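Local structure of secretin XcpQ (Pseudomonas aeruginosa, 4E9J) at residues A[211-216]-A[220-225]. The protein forms, through its secretin domain, the outer-membrane channel of the type II secretion system that exports proteins such as elastase LasB. Numbering follows the deposited sequence.
Sequences QVIADA and RLIILG
The β-hairpin of the periplasmic N2 domain pairs strand 211-215 with strand 220-224 in antiparallel register. Q211, I213 and D215 form hydrogen-bonded pairs with L224, I222 and R220, each pair joined by two backbone bonds; I213 N to I222 O, for instance, is 2.8 Å. V212 and A214 occupy the non-hydrogen-bonded positions opposite I223 and L221.

At the turn end, D215 and R220 lie side by side and form a salt bridge. R220 NE reaches D215 OD2 at 2.8 Å on the anti side, while NH1 adds a weak bond to the same oxygen. Carboxylate and guanidinium planes stand 69° apart, so this is no coplanar two-oxygen pairing. R220 CG sits between the backbone N and the carbonyl carbon (chi1 74°), and the chain then runs extended to NE, beside D215. Being long, it also carries NH2 to the hydroxyl of Y178 of the second subunit, so one guanidinium serves both hairpin and dimer.

On the same face, I213 CD1 meets L224 CD1 at 3.6 Å, a diagonal contact between branched aliphatic chains. On the face of V212, A214, L221 and I223, V212 CG1 lies 3.9 Å from both L221 CD2 and I223 CD1; these branched chains fill the space under helices 188-201 and 227-240, meeting L195 and L233, while small A214 touches V188. P134, in a loop of the N1 region, touches I213, D215 and I222, and strand 220-224 is central, between 211-215 and 178-182.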
loop_
_atom_site.group_PDB
_atom_site.type_symbol
_atom_site.label_atom_id
_atom_site.label_comp_id
_atom_site.label_asym_id
_atom_site.label_seq_id
_atom_site.Cartn_x
_atom_site.Cartn_y
_atom_site.Cartn_z
ATOM N N GLN A 211 -8.302 -17.083 14.143
ATOM C CA GLN A 211 -9.135 -16.917 12.938
ATOM C C GLN A 211 -8.210 -16.889 11.716
ATOM O O GLN A 211 -7.043 -16.540 11.884
ATOM C CB GLN A 211 -9.952 -15.621 13.091
ATOM C CG GLN A 211 -10.632 -15.087 11.821
ATOM C CD GLN A 211 -11.380 -13.796 12.064
ATOM O OE1 GLN A 211 -11.613 -13.376 13.197
ATOM N NE2 GLN A 211 -11.792 -13.138 10.999
ATOM N N VAL A 212 -8.713 -17.308 10.526
ATOM C CA VAL A 212 -7.955 -17.380 9.254
ATOM C C VAL A 212 -8.584 -16.447 8.264
ATOM O O VAL A 212 -9.802 -16.467 8.169
ATOM C CB VAL A 212 -8.011 -18.807 8.603
ATOM C CG1 VAL A 212 -7.094 -18.891 7.383
ATOM C CG2 VAL A 212 -7.654 -19.909 9.566
ATOM N N ILE A 213 -7.781 -15.714 7.460
ATOM C CA ILE A 213 -8.236 -14.933 6.315
ATOM C C ILE A 213 -7.409 -15.471 5.132
ATOM O O ILE A 213 -6.170 -15.417 5.160
ATOM C CB ILE A 213 -8.061 -13.403 6.469
ATOM C CG1 ILE A 213 -9.075 -12.860 7.526
ATOM C CG2 ILE A 213 -8.228 -12.694 5.119
ATOM C CD1 ILE A 213 -8.860 -11.415 7.964
ATOM N N ALA A 214 -8.115 -15.964 4.107
ATOM C CA ALA A 214 -7.491 -16.457 2.896
ATOM C C ALA A 214 -7.074 -15.249 2.033
ATOM O O ALA A 214 -7.821 -14.293 1.955
ATOM C CB ALA A 214 -8.494 -17.326 2.151
ATOM N N ASP A 215 -5.897 -15.261 1.423
ATOM C CA ASP A 215 -5.464 -14.210 0.491
ATOM C C ASP A 215 -5.013 -14.935 -0.743
ATOM O O ASP A 215 -3.844 -15.294 -0.896
ATOM C CB ASP A 215 -4.385 -13.315 1.104
ATOM C CG ASP A 215 -3.852 -12.210 0.208
ATOM O OD1 ASP A 215 -4.415 -12.009 -0.889
ATOM O OD2 ASP A 215 -2.930 -11.489 0.642
ATOM N N ALA A 216 -5.973 -15.196 -1.598
ATOM C CA ALA A 216 -5.741 -15.973 -2.775
ATOM C C ALA A 216 -4.742 -15.363 -3.717
ATOM O O ALA A 216 -3.873 -16.095 -4.188
ATOM C CB ALA A 216 -7.064 -16.255 -3.484
ATOM N N ARG A 220 -1.630 -17.130 0.156
ATOM C CA ARG A 220 -1.172 -17.043 1.546
ATOM C C ARG A 220 -2.329 -16.911 2.547
ATOM O O ARG A 220 -3.424 -16.448 2.202
ATOM C CB ARG A 220 -0.192 -15.878 1.676
ATOM C CG ARG A 220 -0.831 -14.542 1.646
ATOM C CD ARG A 220 0.174 -13.409 1.691
ATOM N NE ARG A 220 -0.534 -12.139 1.852
ATOM C CZ ARG A 220 -0.003 -10.998 2.286
ATOM N NH1 ARG A 220 -0.765 -9.922 2.432
ATOM N NH2 ARG A 220 1.286 -10.932 2.596
ATOM N N LEU A 221 -2.068 -17.309 3.797
ATOM C CA LEU A 221 -3.022 -17.233 4.888
ATOM C C LEU A 221 -2.608 -16.138 5.828
ATOM O O LEU A 221 -1.422 -16.004 6.141
ATOM C CB LEU A 221 -3.024 -18.538 5.704
ATOM C CG LEU A 221 -3.365 -19.808 4.958
ATOM C CD1 LEU A 221 -3.221 -21.006 5.875
ATOM C CD2 LEU A 221 -4.754 -19.735 4.370
ATOM N N ILE A 222 -3.590 -15.416 6.350
ATOM C CA ILE A 222 -3.379 -14.400 7.389
ATOM C C ILE A 222 -4.067 -14.957 8.624
ATOM O O ILE A 222 -5.247 -15.257 8.553
ATOM C CB ILE A 222 -3.937 -13.055 6.978
ATOM C CG1 ILE A 222 -3.196 -12.527 5.744
ATOM C CG2 ILE A 222 -3.859 -12.060 8.133
ATOM C CD1 ILE A 222 -3.983 -11.444 4.984
ATOM N N ILE A 223 -3.310 -15.211 9.688
ATOM C CA ILE A 223 -3.823 -15.805 10.913
ATOM C C ILE A 223 -3.900 -14.733 11.998
ATOM O O ILE A 223 -2.903 -14.069 12.285
ATOM C CB ILE A 223 -2.907 -16.957 11.366
ATOM C CG1 ILE A 223 -2.570 -17.942 10.211
ATOM C CG2 ILE A 223 -3.513 -17.685 12.610
ATOM C CD1 ILE A 223 -3.804 -18.533 9.474
ATOM N N LEU A 224 -5.068 -14.609 12.635
ATOM C CA LEU A 224 -5.315 -13.646 13.705
ATOM C C LEU A 224 -5.762 -14.366 14.936
ATOM O O LEU A 224 -6.139 -15.535 14.875
ATOM C CB LEU A 224 -6.390 -12.691 13.288
ATOM C CG LEU A 224 -5.978 -11.791 12.143
ATOM C CD1 LEU A 224 -6.890 -12.041 10.945
ATOM C CD2 LEU A 224 -5.951 -10.354 12.580
ATOM N N GLY A 225 -5.715 -13.650 16.047
ATOM C CA GLY A 225 -6.178 -14.133 17.338
ATOM C C GLY A 225 -5.309 -13.704 18.487
ATOM O O GLY A 225 -4.289 -13.043 18.283
#